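Long-range contacts in 3',5'-cyclic-nucleotide phosphodiesterase 1 (Saccharomyces cerevisiae S288C, PDB 4OJX), which is a zinc-binding class-II cyclic-nucleotide phosphodiesterase of the metallo-hydrolase clan, built around two mixed beta sheets with helices packed against them: residues A[279-284]-A[326-331]; A[5-10]-A[364-369]; A[159-164]-A[224-229]. All coordinates share one frame; numbering follows the deposited sequence.

Contact 1: A[279-284]-A[326-331]; sequences ECSCPL and HVKSTP. With ZN (zinc ion), chain E; 5GP (guanosine-5'-monophosphate), chain C.
With CG swung opposite its backbone N (chi1 -156°), His326 brings its ring to Ser281, whose OG meets the ring at an edge. The two loops follow the neighbouring parallel strands 273-279 and 321-325 and line the zinc site of this metallo-beta-lactamase-like fold of the metallo-hydrolase clan. ND1 of His326 donates to Ser281 OG over 3.0 Å, the hydroxyl tilted a little from the ring plane, while NE2 of His326 binds the zinc ion at 2.1 Å. Histidine suits the place because its two nitrogens serve a metal and a hydroxyl at once. Asp132, His133 and Asp244 supply the other protein ligands. Behind the ring lies a second shell: Ser281 OG donates to Glu279 OE2 at 2.7 Å from above the carboxylate plane, and Ser281 N reaches the same oxygen from the same face, which fixes the serine that in turn holds the imidazole. The backbones are joined by a nearly straight bond (171°) from Lys328 N to Ser281 O. The chain of Lys328 runs extended past Ser281 CB, then bends at its last torsion, and NZ donates hydrogen bonds to O3' (2.7 Å) and O1P (2.8 Å) of guanosine-5'-monophosphate.

Contact 2: A[5-10]-A[364-369]; sequences EITILG and GHTLFL
Ile6 and Leu367 face each other as an antiparallel hydrogen-bonded pair, with Ile6 N giving to Leu367 O at 2.9 Å and Leu367 N returning to Ile6 O at 2.8 Å. Two single bonds, Ile8 N to His365 O and Gly364 N to Ile8 O, lie close to the corner that the chain turns at Leu9.

The face bearing Ile6, Ile8 and Leu367 is packed by direct apolar contact. Beyond CG1, which lies opposite the carbonyl carbon (chi1 -55°), the extended chain of Ile6 sends CD1 to within 3.8 Å of Leu369 CD1, and Ile8 CD1 rests 4.0 Å from Leu367 CG, between its two methyls. Branched aliphatic residues suit this packing; His365, on the same face, turns its NE2 away to Glu63.

The face bearing Glu5, Thr7, Thr366 and Phe368 is more polar and holds water, though only Phe368 is partly exposed. Thr7 OG1 and Thr366 OG1 stay 3.9 Å apart and meet through a water 2.7 Å from each; Thr366 OG1 also bonds Gly89 O. Glu5 lays its CG methylene against Phe368 CD2 at 3.6 Å while its carboxylate goes to Ser91 and Arg29 N.

The chain's last strand thus sits between strands 4-8 and 86-88 in one of the protein's two sheets, consistent with the metallo-beta-lactamase-like sandwich of class-II phosphodiesterases.

Contact 3: A[159-164]-A[224-229]; sequences PHTIDV and YSTFYI
The first turn of helix 159-169, which follows strand 153-157 of one sheet, meets strand 222-232 of the other through His160 and Tyr224. The axes of the short helix and strand segments approach to 8.6 Å, their directions 118° apart, and His160 spans most of the gap. Its CG sits in the crowded position between the backbone N and the carbonyl carbon (chi1 74°), an arrangement that directs the ring across to the strand.

There one face of the imidazole lies over CB and the backbone carbonyl carbon of Tyr224. CB of Tyr224 sits 3.7 Å from the centroid of the His160 ring and only 9° off its normal, a well-centred CH-pi contact. The phenol ring of Tyr224 leads off elsewhere, to a cation-pi contact with Lys210, so it is the methylene that serves the histidine. Farther along the ring, CE1 of His160 approaches two oxygens: Ser225 O at 3.3 Å and, near the ring plane, Thr226 OG1 at 3.3 Å. NE2 of His160 is also close to Tyr224 O, but the angle is too poor for a hydrogen bond; it bonds Thr127 O instead.

Beside the ring, a water joins helix to strand, 2.8 Å from Thr161 OG1 and 2.7 Å from Thr226 OG1. Threonine suits this buried spot, because OG1 of Thr226 accepts from the water and is hydrogen-bonded to Thr127 O, while CG2 covers part of one face of the Tyr228 ring.

No direct hydrogen bond crosses between the two segments. Because a carbonyl can only accept, the bond to Thr127 O implies that NE2 of His160 carries a hydrogen, and the neighbouring polarised C-H of CE1 is then probably welcome beside two oxygens.

How the contacts relate
Contacts 1 and 2 are buried, with Phe368 alone partly exposed, whereas contact 3 has its two main residues, His160 and Tyr224, partly exposed. Contact 2 lies nearest the centre of the chain and works within one sheet, by regular backbone pairing and aliphatic packing. Contact 3 ties a helix following a strand of that sheet to the other sheet, by an aromatic face, a water and no direct hydrogen bond. Contact 1 belongs to loops after strands of that same other sheet, and its polar side chains serve zinc and ligand. Along the chain, contact 3 closes before contact 1 opens, both inside the loop closed by contact 2. None touches another; their centres are 20 to 22 Å apart.

Contact 1: A[279-284]-A[326-331]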
loop_
_atom_site.group_PDB
_atom_site.type_symbol
_atom_site.label_atom_id
_atom_site.label_comp_id
_atom_site.label_asym_id
_atom_site.label_seq_id
_atom_site.Cartn_x
_atom_site.Cartn_y
_atom_site.Cartn_z
ATOM N N GLU A 279 -4.203 19.516 -0.897
ATOM C CA GLU A 279 -5.320 18.662 -0.551
ATOM C C GLU A 279 -6.649 19.396 -0.424
ATOM O O GLU A 279 -6.714 20.576 -0.061
ATOM C CB GLU A 279 -5.062 17.921 0.757
ATOM C CG GLU A 279 -5.061 18.784 2.015
ATOM C CD GLU A 279 -5.605 18.025 3.202
ATOM O OE1 GLU A 279 -4.796 17.579 4.038
ATOM O OE2 GLU A 279 -6.843 17.855 3.280
ATOM N N CYS A 280 -7.714 18.653 -0.686
ATOM C CA CYS A 280 -8.997 18.956 -0.086
ATOM C C CYS A 280 -9.598 17.606 0.266
ATOM O O CYS A 280 -10.323 17.013 -0.534
ATOM C CB CYS A 280 -9.896 19.758 -1.022
ATOM S SG CYS A 280 -11.305 20.484 -0.154
ATOM N N SER A 281 -9.257 17.092 1.446
ATOM C CA SER A 281 -9.616 15.714 1.791
ATOM C C SER A 281 -11.110 15.471 1.850
ATOM O O SER A 281 -11.568 14.383 1.514
ATOM C CB SER A 281 -9.016 15.310 3.137
ATOM O OG SER A 281 -7.605 15.228 3.091
ATOM N N CYS A 282 -11.854 16.478 2.303
ATOM C CA CYS A 282 -13.265 16.308 2.650
ATOM C C CYS A 282 -14.137 17.354 1.981
ATOM O O CYS A 282 -13.674 18.472 1.728
ATOM C CB CYS A 282 -13.454 16.456 4.152
ATOM S SG CYS A 282 -12.497 15.291 5.122
ATOM N N PRO A 283 -15.412 17.007 1.703
ATOM C CA PRO A 283 -16.381 17.975 1.185
ATOM C C PRO A 283 -16.902 18.864 2.310
ATOM O O PRO A 283 -16.550 18.675 3.476
ATOM C CB PRO A 283 -17.502 17.075 0.677
ATOM C CG PRO A 283 -17.494 15.949 1.656
ATOM C CD PRO A 283 -16.028 15.680 1.894
ATOM N N LEU A 284 -17.752 19.823 1.959
ATOM C CA LEU A 284 -18.340 20.715 2.953
ATOM C C LEU A 284 -19.164 20.028 4.038
ATOM O O LEU A 284 -19.210 20.510 5.174
ATOM C CB LEU A 284 -19.191 21.774 2.269
ATOM C CG LEU A 284 -18.391 22.861 1.558
ATOM C CD1 LEU A 284 -19.347 23.730 0.760
ATOM C CD2 LEU A 284 -17.569 23.691 2.538
ATOM N N HIS A 326 -5.484 14.203 -2.542
ATOM C CA HIS A 326 -5.756 13.581 -1.244
ATOM C C HIS A 326 -7.220 13.564 -0.889
ATOM O O HIS A 326 -7.585 13.626 0.281
ATOM C CB HIS A 326 -4.923 14.287 -0.164
ATOM C CG HIS A 326 -4.651 13.457 1.069
ATOM N ND1 HIS A 326 -5.502 13.398 2.114
ATOM C CD2 HIS A 326 -3.539 12.703 1.430
ATOM C CE1 HIS A 326 -4.981 12.624 3.075
ATOM N NE2 HIS A 326 -3.785 12.196 2.657
ATOM N N VAL A 327 -8.087 13.457 -1.891
ATOM C CA VAL A 327 -9.507 13.348 -1.595
ATOM C C VAL A 327 -9.783 11.968 -0.985
ATOM O O VAL A 327 -9.323 10.946 -1.492
ATOM C CB VAL A 327 -10.396 13.597 -2.830
ATOM C CG1 VAL A 327 -11.862 13.379 -2.483
ATOM C CG2 VAL A 327 -10.162 15.005 -3.363
ATOM N N LYS A 328 -10.506 11.955 0.125
ATOM C CA LYS A 328 -10.826 10.706 0.799
ATOM C C LYS A 328 -12.050 10.022 0.196
ATOM O O LYS A 328 -12.969 10.689 -0.301
ATOM C CB LYS A 328 -11.045 10.978 2.284
ATOM C CG LYS A 328 -9.736 11.262 3.001
ATOM C CD LYS A 328 -9.928 11.539 4.480
ATOM C CE LYS A 328 -8.603 11.815 5.176
ATOM N NZ LYS A 328 -7.669 10.647 5.200
ATOM N N SER A 329 -12.084 8.692 0.245
ATOM C CA SER A 329 -13.341 7.974 -0.024
ATOM C C SER A 329 -14.320 8.276 1.089
ATOM O O SER A 329 -13.935 8.639 2.213
ATOM C CB SER A 329 -13.152 6.465 -0.084
ATOM O OG SER A 329 -12.268 6.125 -1.113
ATOM N N THR A 330 -15.589 8.098 0.783
ATOM C CA THR A 330 -16.634 8.250 1.759
ATOM C C THR A 330 -17.767 7.366 1.254
ATOM O O THR A 330 -17.873 7.134 0.045
ATOM C CB THR A 330 -17.053 9.734 1.878
ATOM O OG1 THR A 330 -18.043 9.879 2.900
ATOM C CG2 THR A 330 -17.588 10.266 0.552
ATOM N N PRO A 331 -18.600 6.830 2.164
ATOM C CA PRO A 331 -19.734 6.029 1.693
ATOM C C PRO A 331 -20.898 6.925 1.263
ATOM O O PRO A 331 -21.995 6.840 1.818
ATOM C CB PRO A 331 -20.091 5.166 2.911
ATOM C CG PRO A 331 -19.579 5.919 4.087
ATOM C CD PRO A 331 -18.421 6.753 3.627
HETATM ZN ZN ZN E . -2.310 11.603 4.022
HETATM P P 5GP C . -4.387 11.209 6.869
HETATM O O1P 5GP C . -5.814 11.500 7.063
HETATM O O2P 5GP C . -3.469 12.171 7.577
HETATM O O3P 5GP C . -4.072 11.030 5.408
HETATM O "O5'" 5GP C . -4.241 9.808 7.584
HETATM C "C5'" 5GP C . -4.569 9.728 9.015
HETATM C "C4'" 5GP C . -6.030 9.286 9.357
HETATM O "O4'" 5GP C . -6.207 9.260 10.799
HETATM C "C3'" 5GP C . -7.067 10.298 8.863
HETATM O "O3'" 5GP C . -7.801 9.722 7.780
HETATM C "C2'" 5GP C . -8.012 10.612 10.015
HETATM O "O2'" 5GP C . -9.370 10.264 9.657
HETATM C "C1'" 5GP C . -7.551 9.714 11.148
HETATM N N9 5GP C . -7.541 10.456 12.457
HETATM C C8 5GP C . -6.578 11.303 12.823
HETATM N N7 5GP C . -6.867 11.772 14.031
HETATM C C5 5GP C . -8.016 11.226 14.421
HETATM C C6 5GP C . -8.721 11.380 15.546
HETATM O O6 5GP C . -8.337 12.133 16.441
HETATM N N1 5GP C . -9.919 10.679 15.719
HETATM C C2 5GP C . -10.340 9.831 14.694
HETATM N N2 5GP C . -11.477 9.159 14.836
HETATM N N3 5GP C . -9.590 9.713 13.581
HETATM C C4 5GP C . -8.438 10.405 13.446
HETATM O O HOH W 1 -13.940 13.040 0.820
HETATM O O HOH W 2 -1.590 11.135 5.843
#

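Contact 2: A[5-10]-A[364-369]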
loop_
_atom_site.group_PDB
_atom_site.type_symbol
_atom_site.label_atom_id
_atom_site.label_comp_id
_atom_site.label_asym_id
_atom_site.label_seq_id
_atom_site.Cartn_x
_atom_site.Cartn_y
_atom_site.Cartn_z
ATOM N N GLU A 5 6.902 18.478 -15.755
ATOM C CA GLU A 5 6.016 17.337 -15.968
ATOM C C GLU A 5 5.778 16.688 -14.619
ATOM O O GLU A 5 6.731 16.345 -13.911
ATOM C CB GLU A 5 6.636 16.318 -16.920
ATOM C CG GLU A 5 6.772 16.855 -18.335
ATOM C CD GLU A 5 7.438 15.887 -19.299
ATOM O OE1 GLU A 5 7.668 16.280 -20.463
ATOM O OE2 GLU A 5 7.727 14.744 -18.909
ATOM N N ILE A 6 4.510 16.537 -14.258
ATOM C CA ILE A 6 4.144 15.944 -12.976
ATOM C C ILE A 6 3.351 14.675 -13.238
ATOM O O ILE A 6 2.245 14.744 -13.788
ATOM C CB ILE A 6 3.286 16.898 -12.119
ATOM C CG1 ILE A 6 3.974 18.255 -11.922
ATOM C CG2 ILE A 6 2.957 16.249 -10.777
ATOM C CD1 ILE A 6 3.166 19.227 -11.079
ATOM N N THR A 7 3.904 13.524 -12.860
ATOM C CA THR A 7 3.197 12.257 -12.986
ATOM C C THR A 7 2.457 11.981 -11.687
ATOM O O THR A 7 3.065 11.913 -10.620
ATOM C CB THR A 7 4.159 11.088 -13.250
ATOM O OG1 THR A 7 5.081 11.427 -14.291
ATOM C CG2 THR A 7 3.384 9.837 -13.645
ATOM N N ILE A 8 1.141 11.844 -11.769
ATOM C CA ILE A 8 0.338 11.571 -10.580
ATOM C C ILE A 8 0.298 10.064 -10.364
ATOM O O ILE A 8 -0.447 9.362 -11.035
ATOM C CB ILE A 8 -1.088 12.142 -10.714
ATOM C CG1 ILE A 8 -1.023 13.619 -11.133
ATOM C CG2 ILE A 8 -1.865 11.918 -9.417
ATOM C CD1 ILE A 8 -2.346 14.257 -11.465
ATOM N N LEU A 9 1.126 9.560 -9.456
ATOM C CA LEU A 9 1.083 8.135 -9.135
ATOM C C LEU A 9 -0.030 7.818 -8.169
ATOM O O LEU A 9 -0.687 6.789 -8.291
ATOM C CB LEU A 9 2.418 7.621 -8.598
ATOM C CG LEU A 9 3.582 7.637 -9.589
ATOM C CD1 LEU A 9 4.770 6.914 -8.980
ATOM C CD2 LEU A 9 3.229 7.045 -10.950
ATOM N N GLY A 10 -0.248 8.705 -7.210
ATOM C CA GLY A 10 -1.281 8.495 -6.210
ATOM C C GLY A 10 -1.820 9.807 -5.715
ATOM O O GLY A 10 -1.056 10.723 -5.401
ATOM N N GLY A 364 -2.414 8.078 -12.715
ATOM C CA GLY A 364 -2.210 7.511 -14.037
ATOM C C GLY A 364 -2.139 8.544 -15.140
ATOM O O GLY A 364 -2.252 8.195 -16.308
ATOM N N HIS A 365 -1.940 9.807 -14.770
ATOM C CA HIS A 365 -1.859 10.918 -15.725
ATOM C C HIS A 365 -0.668 11.770 -15.450
ATOM O O HIS A 365 -0.158 11.791 -14.322
ATOM C CB HIS A 365 -3.136 11.761 -15.676
ATOM C CG HIS A 365 -4.353 10.996 -16.104
ATOM N ND1 HIS A 365 -4.967 10.109 -15.297
ATOM C CD2 HIS A 365 -5.020 10.946 -17.325
ATOM C CE1 HIS A 365 -5.990 9.543 -15.959
ATOM N NE2 HIS A 365 -6.009 10.048 -17.201
ATOM N N THR A 366 -0.235 12.494 -16.474
ATOM C CA THR A 366 0.855 13.448 -16.376
ATOM C C THR A 366 0.315 14.840 -16.667
ATOM O O THR A 366 -0.455 15.033 -17.626
ATOM C CB THR A 366 1.978 13.097 -17.370
ATOM O OG1 THR A 366 2.439 11.770 -17.105
ATOM C CG2 THR A 366 3.135 14.059 -17.227
ATOM N N LEU A 367 0.684 15.790 -15.812
ATOM C CA LEU A 367 0.357 17.199 -16.004
ATOM C C LEU A 367 1.565 17.914 -16.555
ATOM O O LEU A 367 2.696 17.612 -16.176
ATOM C CB LEU A 367 -0.025 17.871 -14.689
ATOM C CG LEU A 367 -1.056 17.159 -13.829
ATOM C CD1 LEU A 367 -1.311 17.978 -12.575
ATOM C CD2 LEU A 367 -2.343 16.957 -14.606
ATOM N N PHE A 368 1.315 18.892 -17.420
ATOM C CA PHE A 368 2.380 19.659 -18.050
ATOM C C PHE A 368 2.136 21.106 -17.680
ATOM O O PHE A 368 1.179 21.703 -18.152
ATOM C CB PHE A 368 2.366 19.446 -19.573
ATOM C CG PHE A 368 2.562 18.013 -19.977
ATOM C CD1 PHE A 368 1.500 17.122 -19.960
ATOM C CD2 PHE A 368 3.820 17.548 -20.350
ATOM C CE1 PHE A 368 1.684 15.791 -20.305
ATOM C CE2 PHE A 368 4.007 16.219 -20.703
ATOM C CZ PHE A 368 2.940 15.339 -20.683
ATOM N N LEU A 369 2.973 21.649 -16.799
ATOM C CA LEU A 369 2.735 22.975 -16.218
ATOM C C LEU A 369 3.901 23.925 -16.402
ATOM O O LEU A 369 3.707 25.134 -16.568
ATOM C CB LEU A 369 2.409 22.863 -14.727
ATOM C CG LEU A 369 1.209 21.994 -14.349
ATOM C CD1 LEU A 369 1.075 21.914 -12.840
ATOM C CD2 LEU A 369 -0.078 22.528 -14.963
ATOM O OXT LEU A 369 5.052 23.508 -16.367
HETATM O O HOH W 3 5.028 10.994 -17.000
#

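Contact 3: A[159-164]-A[224-229]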
loop_
_atom_site.group_PDB
_atom_site.type_symbol
_atom_site.label_atom_id
_atom_site.label_comp_id
_atom_site.label_asym_id
_atom_site.label_seq_id
_atom_site.Cartn_x
_atom_site.Cartn_y
_atom_site.Cartn_z
ATOM N N PRO A 159 13.137 17.808 9.772
ATOM C CA PRO A 159 13.389 16.911 10.921
ATOM C C PRO A 159 12.182 16.100 11.453
ATOM O O PRO A 159 12.351 14.918 11.782
ATOM C CB PRO A 159 13.929 17.867 11.984
ATOM C CG PRO A 159 14.599 18.937 11.188
ATOM C CD PRO A 159 13.738 19.142 9.972
ATOM N N HIS A 160 10.979 16.678 11.501
ATOM C CA HIS A 160 9.788 15.955 12.010
ATOM C C HIS A 160 9.484 14.735 11.188
ATOM O O HIS A 160 8.767 13.830 11.628
ATOM C CB HIS A 160 8.554 16.860 12.062
ATOM C CG HIS A 160 7.950 17.170 10.699
ATOM N ND1 HIS A 160 8.193 18.327 10.052
ATOM C CD2 HIS A 160 7.079 16.431 9.876
ATOM C CE1 HIS A 160 7.517 18.344 8.888
ATOM N NE2 HIS A 160 6.843 17.175 8.776
ATOM N N THR A 161 10.020 14.715 9.977
ATOM C CA THR A 161 9.838 13.597 9.075
ATOM C C THR A 161 10.999 12.621 9.163
ATOM O O THR A 161 10.791 11.430 9.392
ATOM C CB THR A 161 9.677 14.112 7.643
ATOM O OG1 THR A 161 8.482 14.898 7.568
ATOM C CG2 THR A 161 9.591 12.963 6.666
ATOM N N ILE A 162 12.220 13.119 9.007
ATOM C CA ILE A 162 13.388 12.254 8.964
ATOM C C ILE A 162 13.615 11.497 10.273
ATOM O O ILE A 162 13.906 10.298 10.266
ATOM C CB ILE A 162 14.650 13.035 8.532
ATOM C CG1 ILE A 162 14.504 13.536 7.085
ATOM C CG2 ILE A 162 15.904 12.182 8.699
ATOM C CD1 ILE A 162 14.315 12.455 6.037
ATOM N N ASP A 163 13.465 12.190 11.397
ATOM C CA ASP A 163 13.661 11.557 12.695
ATOM C C ASP A 163 12.678 10.398 12.882
ATOM O O ASP A 163 13.039 9.330 13.381
ATOM C CB ASP A 163 13.512 12.580 13.829
ATOM C CG ASP A 163 14.581 13.667 13.802
ATOM O OD1 ASP A 163 15.620 13.498 13.126
ATOM O OD2 ASP A 163 14.373 14.698 14.475
ATOM N N VAL A 164 11.433 10.609 12.474
ATOM C CA VAL A 164 10.415 9.574 12.600
ATOM C C VAL A 164 10.735 8.386 11.692
ATOM O O VAL A 164 10.610 7.239 12.105
ATOM C CB VAL A 164 9.009 10.141 12.320
ATOM C CG1 VAL A 164 7.981 9.024 12.200
ATOM C CG2 VAL A 164 8.610 11.116 13.421
ATOM N N TYR A 224 3.086 17.814 12.409
ATOM C CA TYR A 224 3.589 18.702 11.371
ATOM C C TYR A 224 3.635 18.043 10.002
ATOM O O TYR A 224 3.735 16.820 9.881
ATOM C CB TYR A 224 4.980 19.212 11.743
ATOM C CG TYR A 224 4.946 20.056 12.993
ATOM C CD1 TYR A 224 4.415 21.336 12.967
ATOM C CD2 TYR A 224 5.419 19.560 14.208
ATOM C CE1 TYR A 224 4.376 22.121 14.112
ATOM C CE2 TYR A 224 5.376 20.329 15.363
ATOM C CZ TYR A 224 4.851 21.602 15.298
ATOM O OH TYR A 224 4.796 22.376 16.429
ATOM N N SER A 225 3.564 18.879 8.975
ATOM C CA SER A 225 3.704 18.453 7.610
ATOM C C SER A 225 4.584 19.476 6.887
ATOM O O SER A 225 5.208 20.335 7.531
ATOM C CB SER A 225 2.311 18.283 7.017
ATOM O OG SER A 225 2.335 17.794 5.694
ATOM N N THR A 226 4.660 19.363 5.564
ATOM C CA THR A 226 5.574 20.184 4.774
ATOM C C THR A 226 4.921 20.578 3.471
ATOM O O THR A 226 4.213 19.773 2.867
ATOM C CB THR A 226 6.849 19.381 4.416
ATOM O OG1 THR A 226 7.316 18.669 5.563
ATOM C CG2 THR A 226 7.981 20.281 3.894
ATOM N N PHE A 227 5.173 21.814 3.050
ATOM C CA PHE A 227 4.931 22.253 1.677
ATOM C C PHE A 227 6.291 22.387 1.002
ATOM O O PHE A 227 7.236 22.935 1.590
ATOM C CB PHE A 227 4.285 23.639 1.653
ATOM C CG PHE A 227 2.811 23.681 1.982
ATOM C CD1 PHE A 227 2.088 22.571 2.440
ATOM C CD2 PHE A 227 2.145 24.894 1.848
ATOM C CE1 PHE A 227 0.730 22.689 2.714
ATOM C CE2 PHE A 227 0.798 25.012 2.127
ATOM C CZ PHE A 227 0.087 23.910 2.561
ATOM N N TYR A 228 6.389 21.919 -0.236
ATOM C CA TYR A 228 7.608 22.076 -1.020
ATOM C C TYR A 228 7.401 23.006 -2.192
ATOM O O TYR A 228 6.475 22.820 -2.979
ATOM C CB TYR A 228 8.059 20.723 -1.553
ATOM C CG TYR A 228 8.651 19.789 -0.524
ATOM C CD1 TYR A 228 9.944 19.976 -0.052
ATOM C CD2 TYR A 228 7.923 18.704 -0.044
ATOM C CE1 TYR A 228 10.501 19.115 0.874
ATOM C CE2 TYR A 228 8.463 17.836 0.883
ATOM C CZ TYR A 228 9.760 18.049 1.341
ATOM O OH TYR A 228 10.350 17.210 2.259
ATOM N N ILE A 229 8.272 24.006 -2.325
ATOM C CA ILE A 229 8.354 24.788 -3.555
ATOM C C ILE A 229 9.502 24.235 -4.391
ATOM O O ILE A 229 10.622 24.074 -3.887
ATOM C CB ILE A 229 8.612 26.285 -3.284
ATOM C CG1 ILE A 229 7.596 26.843 -2.278
ATOM C CG2 ILE A 229 8.610 27.065 -4.599
ATOM C CD1 ILE A 229 7.833 28.294 -1.892
HETATM O O HOH W 4 9.289 16.771 5.707
#